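Local coordinates for protein endonuclease II (Enterobacteria phage t4, PDB 2WSH) that nicks and cleaves cytosine-containing double-stranded host DNA at specific sequences, so that its nucleotides can be reused for phage DNA synthesis, at residues 34-44 with 55-66; 100-108 with 118-128. The protein carries 1 engineered substitution. All coordinates share one frame; numbering follows the deposited sequence.

How the interactions relate
Both interactions hold elements of one antiparallel sheet. Strands 42-48 and 97-111 are neighbours in it, and I43 O lies 2.7 Å from R102 N where they meet. Interaction 1 sits nearer the centre of the chain. It pairs the strands of one hairpin and lays the loop before them along the start of helix 61-73. Its strand pairs are largely buried, while Y40, K59 and R62 lie at the surface. Interaction 2 lies farther out, at a second hairpin and its helix, where other subunits pack. In 34-44 with 55-66, backbone pairing, an aromatic ring and a phosphate site dominate. In 100-108 with 118-128, a buried salt bridge joins strand to helix beside shorter backbone pairing.

Interaction 1 of 2, residues 34-44 with 55-66; sequences LSIPNKYNVIY and IGKTKNLRKRIN. With PO4 (phosphate ion), chain E.
Y44 OH and R64 NH1 both donate to one oxygen, O4, of a bound phosphate ion. Both contacts refine very short, so their exact lengths are doubtful. The oxygen lies in the plane of the tyrosine ring, at its edge. R64 reaches it with a chain bent at chi2 (67°) and chi3 (45°). R64 NH1 also donates to K57 O at 3.0 Å, which ties the guanidinium to the strand. Y54 and K83 bind the same phosphate, and Y68 bonds to the Y44 hydroxyl.

The Y44 ring lies across the backbone of G56. G56 CA sits over one ring face, 3.9 Å from the centroid, as a CH-pi contact. CG of Y44 falls between its own backbone N and carbonyl carbon (chi1 72°), which swings the ring over strand 55-58. Y44 and G56 also form a hydrogen-bonded antiparallel pair, with Y44 N to G56 O at 2.9 Å. V42 and T58 form another such pair. N41 and V42 both face T58, making a G1 beta bulge.

L61 N gives a nearly straight bond to K39 O at 2.9 Å. T58 OG1 accepts from N60 N in an ST turn, and N60 OD1 caps the helix by accepting from K63 N. L61 CD1 packs on Y44 CB at 3.7 Å. The I36 and R62 chains run alongside in opposed senses, I36 CG1 against R62 CG at 3.9 Å. L34 CD1 presses on I65 CG2 at 3.4 Å, and one water bridges L34 N and N66 ND2.

The phosphate, probably from the crystallisation liquor, lies in a pocket consistent with the place of a DNA phosphate. V42-I43-Y44 stands in the place of the family's GIY, and Y54-I55-G56 is its YIG, on the paired strands of the GIY-YIG hairpin.

Interaction 2 of 2, residues 100-108 with 118-128; sequences YARQCFNLS and IATIDLEAPLF. Engineered in segment 118-128: A125 (natural residue Glu).
R102 grips the carboxylate of E124 side-on with two nitrogens in a buried salt bridge. R102 NE meets E124 OE1 at 2.7 Å, and R102 NH2 meets E124 OE2 at 2.8 Å. Both oxygens are approached on their syn side, and both lie close to the guanidinium plane. The two planes are 31° apart, so the pair is twisted. The arginine is extended from CG to NE, with CG trans to the backbone N (chi1 165°), which carries the group to the helix. F128 CZ packs on R102 CD at 3.7 Å.

Next to this pair, C104 presses its CB on I121 CG2 at a tight 3.4 Å, and its SG lies near E124 OE1. T120 bridges to F105 twice. Its OG1 accepts from F105 N at 3.1 Å, while its CG2 makes a CH-pi contact over one face of the F105 ring, 3.7 Å from the centroid. T120 N returns a nearly straight bond to F105 O. T120 O accepts from both L123 N and E124 N, and so helps to place E124. L107 and I118 then form a hydrogen-bonded antiparallel pair, with I118 N to L107 O at 2.8 Å.

Farther out, R102 NH1 donates to Y15 O of its own chain and forms a salt bridge with E112 of the fourth subunit. N106, L107 and S108 pair with a strand of the third subunit, so the sheet runs on across that interface. The F105 ring meets F105 of the second subunit.

A125 is an engineered residue that replaces the natural Glu; its side chain packs on I43. The whole is a beta hairpin, strands 97-111 and 114-119, leading directly into helix 121-132 of the GIY-YIG domain, here built into a tetramer.

Interaction 1 of 2, residues 34-44 with 55-66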
loop_
_atom_site.group_PDB
_atom_site.type_symbol
_atom_site.label_atom_id
_atom_site.label_comp_id
_atom_site.label_asym_id
_atom_site.label_seq_id
_atom_site.Cartn_x
_atom_site.Cartn_y
_atom_site.Cartn_z
ATOM N N LEU A 34 -5.410 -26.387 25.675
ATOM C CA LEU A 34 -5.147 -24.962 25.588
ATOM C C LEU A 34 -6.441 -24.161 25.577
ATOM O O LEU A 34 -7.252 -24.285 24.657
ATOM C CB LEU A 34 -4.340 -24.652 24.329
ATOM C CG LEU A 34 -3.091 -25.503 24.103
ATOM C CD1 LEU A 34 -2.480 -25.185 22.753
ATOM C CD2 LEU A 34 -2.080 -25.296 25.224
ATOM N N SER A 35 -6.632 -23.346 26.607
ATOM C CA SER A 35 -7.743 -22.408 26.629
ATOM C C SER A 35 -7.223 -21.055 26.161
ATOM O O SER A 35 -6.607 -20.312 26.926
ATOM C CB SER A 35 -8.351 -22.309 28.029
ATOM O OG SER A 35 -9.687 -21.836 27.970
ATOM N N ILE A 36 -7.460 -20.753 24.890
ATOM C CA ILE A 36 -6.920 -19.550 24.273
ATOM C C ILE A 36 -7.866 -19.029 23.200
ATOM O O ILE A 36 -8.474 -19.814 22.471
ATOM C CB ILE A 36 -5.550 -19.833 23.630
ATOM C CG1 ILE A 36 -5.621 -21.106 22.784
ATOM C CG2 ILE A 36 -4.472 -19.967 24.696
ATOM C CD1 ILE A 36 -4.270 -21.664 22.393
ATOM N N PRO A 37 -8.002 -17.699 23.104
ATOM C CA PRO A 37 -8.810 -17.112 22.032
ATOM C C PRO A 37 -8.088 -17.324 20.713
ATOM O O PRO A 37 -6.894 -17.624 20.712
ATOM C CB PRO A 37 -8.830 -15.619 22.379
ATOM C CG PRO A 37 -8.326 -15.518 23.789
ATOM C CD PRO A 37 -7.399 -16.673 23.966
ATOM N N ASN A 38 -8.781 -17.192 19.591
ATOM C CA ASN A 38 -8.106 -17.409 18.319
ATOM C C ASN A 38 -7.431 -16.145 17.802
ATOM O O ASN A 38 -7.791 -15.029 18.174
ATOM C CB ASN A 38 -9.041 -18.013 17.270
ATOM C CG ASN A 38 -8.318 -18.966 16.328
ATOM O OD1 ASN A 38 -8.933 -19.845 15.724
ATOM N ND2 ASN A 38 -7.005 -18.802 16.212
ATOM N N LYS A 39 -6.441 -16.343 16.945
ATOM C CA LYS A 39 -5.609 -15.271 16.436
ATOM C C LYS A 39 -5.264 -15.635 14.999
ATOM O O LYS A 39 -4.725 -16.708 14.738
ATOM C CB LYS A 39 -4.354 -15.112 17.296
ATOM C CG LYS A 39 -3.688 -13.751 17.180
ATOM C CD LYS A 39 -2.940 -13.398 18.452
ATOM C CE LYS A 39 -3.862 -12.765 19.487
ATOM N NZ LYS A 39 -4.109 -11.319 19.205
ATOM N N TYR A 40 -5.602 -14.750 14.067
ATOM C CA TYR A 40 -5.494 -15.060 12.648
ATOM C C TYR A 40 -4.455 -14.195 11.952
ATOM O O TYR A 40 -4.203 -13.061 12.359
ATOM C CB TYR A 40 -6.850 -14.872 11.964
ATOM C CG TYR A 40 -8.006 -15.519 12.694
ATOM C CD1 TYR A 40 -8.348 -16.844 12.460
ATOM C CD2 TYR A 40 -8.757 -14.802 13.618
ATOM C CE1 TYR A 40 -9.407 -17.440 13.127
ATOM C CE2 TYR A 40 -9.816 -15.389 14.291
ATOM C CZ TYR A 40 -10.138 -16.707 14.040
ATOM O OH TYR A 40 -11.189 -17.292 14.708
ATOM N N ASN A 41 -3.852 -14.744 10.902
ATOM C CA ASN A 41 -2.976 -13.970 10.028
ATOM C C ASN A 41 -1.772 -13.379 10.761
ATOM O O ASN A 41 -1.598 -12.162 10.803
ATOM C CB ASN A 41 -3.782 -12.857 9.354
ATOM C CG ASN A 41 -3.130 -12.344 8.089
ATOM O OD1 ASN A 41 -3.401 -11.226 7.650
ATOM N ND2 ASN A 41 -2.265 -13.158 7.491
ATOM N N VAL A 42 -0.939 -14.239 11.338
ATOM C CA VAL A 42 0.182 -13.763 12.140
ATOM C C VAL A 42 1.499 -14.450 11.810
ATOM O O VAL A 42 1.531 -15.551 11.251
ATOM C CB VAL A 42 -0.068 -13.983 13.649
ATOM C CG1 VAL A 42 -1.298 -13.216 14.112
ATOM C CG2 VAL A 42 -0.210 -15.468 13.942
ATOM N N ILE A 43 2.586 -13.780 12.168
ATOM C CA ILE A 43 3.882 -14.422 12.275
ATOM C C ILE A 43 3.943 -14.970 13.686
ATOM O O ILE A 43 3.634 -14.263 14.644
ATOM C CB ILE A 43 5.027 -13.420 12.082
ATOM C CG1 ILE A 43 5.057 -12.919 10.638
ATOM C CG2 ILE A 43 6.365 -14.043 12.478
ATOM C CD1 ILE A 43 5.245 -14.021 9.613
ATOM N N TYR A 44 4.302 -16.238 13.828
ATOM C CA TYR A 44 4.460 -16.781 15.165
ATOM C C TYR A 44 5.897 -17.180 15.443
ATOM O O TYR A 44 6.667 -17.456 14.528
ATOM C CB TYR A 44 3.470 -17.917 15.447
ATOM C CG TYR A 44 3.724 -19.233 14.743
ATOM C CD1 TYR A 44 4.457 -20.238 15.360
ATOM C CD2 TYR A 44 3.193 -19.486 13.485
ATOM C CE1 TYR A 44 4.671 -21.453 14.740
ATOM C CE2 TYR A 44 3.408 -20.701 12.851
ATOM C CZ TYR A 44 4.146 -21.678 13.489
ATOM O OH TYR A 44 4.363 -22.887 12.879
ATOM N N ILE A 55 10.534 -19.342 13.328
ATOM C CA ILE A 55 9.585 -18.340 12.860
ATOM C C ILE A 55 8.644 -18.991 11.858
ATOM O O ILE A 55 9.086 -19.534 10.845
ATOM C CB ILE A 55 10.295 -17.165 12.162
ATOM C CG1 ILE A 55 11.046 -16.306 13.178
ATOM C CG2 ILE A 55 9.285 -16.308 11.399
ATOM C CD1 ILE A 55 10.137 -15.473 14.052
ATOM N N GLY A 56 7.349 -18.958 12.152
ATOM C CA GLY A 56 6.354 -19.496 11.247
ATOM C C GLY A 56 5.334 -18.452 10.840
ATOM O O GLY A 56 5.304 -17.356 11.393
ATOM N N LYS A 57 4.502 -18.787 9.863
ATOM C CA LYS A 57 3.367 -17.939 9.516
ATOM C C LYS A 57 2.119 -18.805 9.472
ATOM O O LYS A 57 2.203 -19.996 9.177
ATOM C CB LYS A 57 3.596 -17.253 8.170
ATOM C CG LYS A 57 3.723 -18.213 7.000
ATOM C CD LYS A 57 4.078 -17.476 5.716
ATOM C CE LYS A 57 4.165 -18.431 4.528
ATOM N NZ LYS A 57 4.680 -17.749 3.305
ATOM N N THR A 58 0.964 -18.215 9.773
ATOM C CA THR A 58 -0.284 -18.976 9.800
ATOM C C THR A 58 -1.532 -18.104 9.656
ATOM O O THR A 58 -1.569 -16.964 10.123
ATOM C CB THR A 58 -0.407 -19.815 11.085
ATOM O OG1 THR A 58 -1.590 -20.625 11.024
ATOM C CG2 THR A 58 -0.475 -18.917 12.311
ATOM N N LYS A 59 -2.552 -18.656 9.005
ATOM C CA LYS A 59 -3.844 -17.990 8.881
ATOM C C LYS A 59 -4.659 -18.163 10.162
ATOM O O LYS A 59 -5.644 -17.457 10.380
ATOM C CB LYS A 59 -4.631 -18.573 7.703
ATOM C CG LYS A 59 -4.020 -18.338 6.331
ATOM C CD LYS A 59 -4.582 -19.341 5.327
ATOM C CE LYS A 59 -3.961 -19.193 3.941
ATOM N NZ LYS A 59 -4.734 -18.272 3.056
ATOM N N ASN A 60 -4.239 -19.103 11.006
ATOM C CA ASN A 60 -5.017 -19.495 12.179
ATOM C C ASN A 60 -4.143 -20.144 13.252
ATOM O O ASN A 60 -3.843 -21.337 13.187
ATOM C CB ASN A 60 -6.137 -20.449 11.754
ATOM C CG ASN A 60 -7.098 -20.771 12.879
ATOM O OD1 ASN A 60 -6.740 -20.730 14.056
ATOM N ND2 ASN A 60 -8.327 -21.120 12.519
ATOM N N LEU A 61 -3.759 -19.357 14.250
ATOM C CA LEU A 61 -2.753 -19.787 15.219
ATOM C C LEU A 61 -3.239 -20.861 16.189
ATOM O O LEU A 61 -2.488 -21.775 16.542
ATOM C CB LEU A 61 -2.201 -18.586 15.992
ATOM C CG LEU A 61 -1.023 -18.870 16.923
ATOM C CD1 LEU A 61 0.138 -19.480 16.151
ATOM C CD2 LEU A 61 -0.590 -17.594 17.634
ATOM N N ARG A 62 -4.489 -20.754 16.628
ATOM C CA ARG A 62 -5.020 -21.743 17.557
ATOM C C ARG A 62 -5.023 -23.114 16.890
ATOM O O ARG A 62 -4.714 -24.127 17.519
ATOM C CB ARG A 62 -6.427 -21.365 18.036
ATOM C CG ARG A 62 -6.900 -22.184 19.232
ATOM C CD ARG A 62 -8.227 -21.684 19.775
ATOM N NE ARG A 62 -9.328 -21.930 18.848
ATOM C CZ ARG A 62 -10.591 -21.582 19.081
ATOM N NH1 ARG A 62 -10.914 -20.969 20.212
ATOM N NH2 ARG A 62 -11.531 -21.844 18.180
ATOM N N LYS A 63 -5.369 -23.143 15.608
ATOM C CA LYS A 63 -5.352 -24.393 14.858
ATOM C C LYS A 63 -3.942 -24.959 14.705
ATOM O O LYS A 63 -3.729 -26.157 14.889
ATOM C CB LYS A 63 -6.016 -24.230 13.488
ATOM C CG LYS A 63 -7.474 -24.667 13.461
ATOM C CD LYS A 63 -8.016 -24.742 12.039
ATOM C CE LYS A 63 -7.326 -25.835 11.232
ATOM N NZ LYS A 63 -7.976 -26.038 9.905
ATOM N N ARG A 64 -2.987 -24.093 14.378
ATOM C CA ARG A 64 -1.601 -24.509 14.173
ATOM C C ARG A 64 -0.975 -25.089 15.441
ATOM O O ARG A 64 -0.319 -26.131 15.397
ATOM C CB ARG A 64 -0.758 -23.338 13.661
ATOM C CG ARG A 64 0.667 -23.709 13.261
ATOM C CD ARG A 64 0.693 -24.606 12.028
ATOM N NE ARG A 64 -0.208 -24.128 10.982
ATOM C CZ ARG A 64 0.115 -23.229 10.057
ATOM N NH1 ARG A 64 1.326 -22.692 10.030
ATOM N NH2 ARG A 64 -0.783 -22.864 9.155
ATOM N N ILE A 65 -1.172 -24.411 16.566
ATOM C CA ILE A 65 -0.635 -24.877 17.837
ATOM C C ILE A 65 -1.251 -26.216 18.229
ATOM O O ILE A 65 -0.544 -27.142 18.630
ATOM C CB ILE A 65 -0.851 -23.865 18.980
ATOM C CG1 ILE A 65 -0.265 -22.500 18.607
ATOM C CG2 ILE A 65 -0.233 -24.386 20.269
ATOM C CD1 ILE A 65 1.011 -22.585 17.821
ATOM N N ASN A 66 -2.572 -26.315 18.114
ATOM C CA ASN A 66 -3.262 -27.561 18.435
ATOM C C ASN A 66 -2.815 -28.726 17.548
ATOM O O ASN A 66 -2.815 -29.878 17.980
ATOM C CB ASN A 66 -4.781 -27.373 18.381
ATOM C CG ASN A 66 -5.345 -26.848 19.685
ATOM O OD1 ASN A 66 -6.209 -25.974 19.699
ATOM N ND2 ASN A 66 -4.848 -27.376 20.796
HETATM P P PO4 E . 4.137 -24.128 9.617
HETATM O O1 PO4 E . 5.340 -23.220 9.699
HETATM O O2 PO4 E . 3.298 -23.760 8.414
HETATM O O3 PO4 E . 4.556 -25.577 9.510
HETATM O O4 PO4 E . 3.344 -23.931 10.883
HETATM O O HOH W 1 -6.027 -27.884 23.380
#

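Interaction 2 of 2, residues 100-108 with 118-128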
loop_
_atom_site.group_PDB
_atom_site.type_symbol
_atom_site.label_atom_id
_atom_site.label_comp_id
_atom_site.label_asym_id
_atom_site.label_seq_id
_atom_site.Cartn_x
_atom_site.Cartn_y
_atom_site.Cartn_z
ATOM N N TYR A 100 4.871 -17.065 20.619
ATOM C CA TYR A 100 4.546 -15.649 20.520
ATOM C C TYR A 100 3.877 -15.378 19.179
ATOM O O TYR A 100 4.093 -16.107 18.213
ATOM C CB TYR A 100 5.810 -14.800 20.623
ATOM C CG TYR A 100 6.405 -14.717 22.009
ATOM C CD1 TYR A 100 6.355 -13.533 22.736
ATOM C CD2 TYR A 100 7.025 -15.817 22.589
ATOM C CE1 TYR A 100 6.904 -13.447 24.002
ATOM C CE2 TYR A 100 7.575 -15.741 23.855
ATOM C CZ TYR A 100 7.511 -14.554 24.557
ATOM O OH TYR A 100 8.057 -14.470 25.816
ATOM N N ALA A 101 3.076 -14.322 19.113
ATOM C CA ALA A 101 2.420 -13.952 17.865
ATOM C C ALA A 101 2.634 -12.482 17.540
ATOM O O ALA A 101 2.533 -11.626 18.418
ATOM C CB ALA A 101 0.940 -14.265 17.934
ATOM N N ARG A 102 2.923 -12.199 16.274
ATOM C CA ARG A 102 3.017 -10.829 15.785
ATOM C C ARG A 102 1.929 -10.594 14.747
ATOM O O ARG A 102 1.948 -11.191 13.672
ATOM C CB ARG A 102 4.395 -10.557 15.186
ATOM C CG ARG A 102 4.468 -9.286 14.346
ATOM C CD ARG A 102 5.881 -9.048 13.815
ATOM N NE ARG A 102 5.905 -8.077 12.723
ATOM C CZ ARG A 102 6.143 -6.777 12.874
ATOM N NH1 ARG A 102 6.395 -6.276 14.077
ATOM N NH2 ARG A 102 6.138 -5.978 11.817
ATOM N N GLN A 103 0.968 -9.738 15.076
ATOM C CA GLN A 103 -0.190 -9.539 14.207
ATOM C C GLN A 103 0.191 -8.884 12.887
ATOM O O GLN A 103 0.811 -7.821 12.866
ATOM C CB GLN A 103 -1.266 -8.711 14.911
ATOM C CG GLN A 103 -2.566 -8.590 14.118
ATOM C CD GLN A 103 -3.263 -9.924 13.917
ATOM O OE1 GLN A 103 -3.686 -10.569 14.876
ATOM N NE2 GLN A 103 -3.400 -10.336 12.662
ATOM N N CYS A 104 -0.178 -9.530 11.788
ATOM C CA CYS A 104 0.029 -8.956 10.465
ATOM C C CYS A 104 -1.320 -8.602 9.843
ATOM O O CYS A 104 -2.366 -8.854 10.435
ATOM C CB CYS A 104 0.809 -9.920 9.568
ATOM S SG CYS A 104 2.569 -10.105 10.001
ATOM N N PHE A 105 -1.295 -8.024 8.648
ATOM C CA PHE A 105 -2.518 -7.539 8.024
ATOM C C PHE A 105 -2.523 -7.809 6.528
ATOM O O PHE A 105 -1.660 -8.520 6.009
ATOM C CB PHE A 105 -2.667 -6.039 8.275
ATOM C CG PHE A 105 -1.508 -5.234 7.776
ATOM C CD1 PHE A 105 -1.585 -4.562 6.568
ATOM C CD2 PHE A 105 -0.332 -5.169 8.501
ATOM C CE1 PHE A 105 -0.516 -3.830 6.100
ATOM C CE2 PHE A 105 0.740 -4.438 8.039
ATOM C CZ PHE A 105 0.647 -3.769 6.836
ATOM N N ASN A 106 -3.497 -7.234 5.834
ATOM C CA ASN A 106 -3.608 -7.409 4.392
ATOM C C ASN A 106 -3.584 -6.095 3.624
ATOM O O ASN A 106 -4.083 -5.075 4.097
ATOM C CB ASN A 106 -4.866 -8.208 4.054
ATOM C CG ASN A 106 -4.757 -9.658 4.480
ATOM O OD1 ASN A 106 -4.155 -10.476 3.787
ATOM N ND2 ASN A 106 -5.337 -9.981 5.628
ATOM N N LEU A 107 -2.987 -6.126 2.440
ATOM C CA LEU A 107 -2.954 -4.965 1.565
ATOM C C LEU A 107 -3.580 -5.327 0.226
ATOM O O LEU A 107 -3.307 -6.389 -0.334
ATOM C CB LEU A 107 -1.516 -4.484 1.370
ATOM C CG LEU A 107 -0.854 -3.896 2.616
ATOM C CD1 LEU A 107 0.654 -3.804 2.434
ATOM C CD2 LEU A 107 -1.442 -2.533 2.917
ATOM N N SER A 108 -4.432 -4.444 -0.275
ATOM C CA SER A 108 -5.112 -4.683 -1.535
ATOM C C SER A 108 -5.014 -3.475 -2.442
ATOM O O SER A 108 -4.977 -2.335 -1.982
ATOM C CB SER A 108 -6.579 -5.039 -1.305
ATOM O OG SER A 108 -6.705 -6.387 -0.887
ATOM N N ILE A 118 -2.062 -8.874 -0.961
ATOM C CA ILE A 118 -0.933 -9.515 -0.296
ATOM C C ILE A 118 -1.142 -9.593 1.214
ATOM O O ILE A 118 -1.486 -8.600 1.855
ATOM C CB ILE A 118 0.389 -8.780 -0.575
ATOM C CG1 ILE A 118 1.557 -9.499 0.107
ATOM C CG2 ILE A 118 0.321 -7.345 -0.093
ATOM C CD1 ILE A 118 1.779 -10.909 -0.390
ATOM N N ALA A 119 -0.956 -10.783 1.776
ATOM C CA ALA A 119 -0.909 -10.943 3.220
ATOM C C ALA A 119 0.520 -10.648 3.643
ATOM O O ALA A 119 1.458 -11.260 3.132
ATOM C CB ALA A 119 -1.303 -12.357 3.614
ATOM N N THR A 120 0.695 -9.706 4.562
ATOM C CA THR A 120 2.039 -9.264 4.919
ATOM C C THR A 120 2.869 -10.349 5.609
ATOM O O THR A 120 4.094 -10.263 5.632
ATOM C CB THR A 120 2.028 -7.984 5.783
ATOM O OG1 THR A 120 1.378 -8.249 7.030
ATOM C CG2 THR A 120 1.309 -6.856 5.058
ATOM N N ILE A 121 2.218 -11.364 6.174
ATOM C CA ILE A 121 2.977 -12.493 6.712
ATOM C C ILE A 121 3.864 -13.079 5.618
ATOM O O ILE A 121 4.976 -13.526 5.886
ATOM C CB ILE A 121 2.080 -13.613 7.282
ATOM C CG1 ILE A 121 1.071 -14.087 6.230
ATOM C CG2 ILE A 121 1.371 -13.145 8.543
ATOM C CD1 ILE A 121 0.347 -15.361 6.612
ATOM N N ASP A 122 3.366 -13.063 4.385
ATOM C CA ASP A 122 4.120 -13.588 3.251
ATOM C C ASP A 122 5.369 -12.762 2.979
ATOM O O ASP A 122 6.354 -13.270 2.442
ATOM C CB ASP A 122 3.244 -13.644 2.000
ATOM C CG ASP A 122 2.274 -14.802 2.024
ATOM O OD1 ASP A 122 2.467 -15.720 2.848
ATOM O OD2 ASP A 122 1.322 -14.798 1.217
ATOM N N LEU A 123 5.320 -11.490 3.358
ATOM C CA LEU A 123 6.449 -10.581 3.181
ATOM C C LEU A 123 7.414 -10.622 4.361
ATOM O O LEU A 123 8.618 -10.445 4.193
ATOM C CB LEU A 123 5.953 -9.144 3.022
ATOM C CG LEU A 123 5.158 -8.769 1.773
ATOM C CD1 LEU A 123 4.732 -7.308 1.861
ATOM C CD2 LEU A 123 5.983 -9.025 0.523
ATOM N N GLU A 124 6.875 -10.841 5.557
ATOM C CA GLU A 124 7.661 -10.706 6.777
ATOM C C GLU A 124 8.434 -11.968 7.154
ATOM O O GLU A 124 9.574 -11.889 7.608
ATOM C CB GLU A 124 6.769 -10.266 7.941
ATOM C CG GLU A 124 6.296 -8.824 7.845
ATOM C CD GLU A 124 5.862 -8.263 9.183
ATOM O OE1 GLU A 124 5.834 -9.027 10.170
ATOM O OE2 GLU A 124 5.552 -7.057 9.249
ATOM N N ALA A 125 7.813 -13.128 6.971
ATOM C CA ALA A 125 8.441 -14.387 7.355
ATOM C C ALA A 125 9.842 -14.547 6.765
ATOM O O ALA A 125 10.784 -14.851 7.494
ATOM C CB ALA A 125 7.553 -15.572 6.988
ATOM N N PRO A 126 9.986 -14.345 5.441
ATOM C CA PRO A 126 11.310 -14.448 4.814
ATOM C C PRO A 126 12.328 -13.510 5.454
ATOM O O PRO A 126 13.501 -13.872 5.576
ATOM C CB PRO A 126 11.049 -14.006 3.370
ATOM C CG PRO A 126 9.620 -14.311 3.138
ATOM C CD PRO A 126 8.926 -14.099 4.449
ATOM N N LEU A 127 11.885 -12.322 5.851
ATOM C CA LEU A 127 12.785 -11.319 6.417
ATOM C C LEU A 127 13.186 -11.636 7.858
ATOM O O LEU A 127 14.308 -11.348 8.273
ATOM C CB LEU A 127 12.165 -9.923 6.331
ATOM C CG LEU A 127 12.001 -9.348 4.921
ATOM C CD1 LEU A 127 11.264 -8.029 4.976
ATOM C CD2 LEU A 127 13.356 -9.181 4.235
ATOM N N PHE A 128 12.265 -12.215 8.623
ATOM C CA PHE A 128 12.578 -12.638 9.982
ATOM C C PHE A 128 13.559 -13.807 9.958
ATOM O O PHE A 128 14.483 -13.876 10.766
ATOM C CB PHE A 128 11.311 -13.040 10.737
ATOM C CG PHE A 128 10.595 -11.883 11.378
ATOM C CD1 PHE A 128 11.212 -11.134 12.363
ATOM C CD2 PHE A 128 9.307 -11.551 10.997
ATOM C CE1 PHE A 128 10.558 -10.070 12.963
ATOM C CE2 PHE A 128 8.643 -10.485 11.590
ATOM C CZ PHE A 128 9.272 -9.747 12.573
#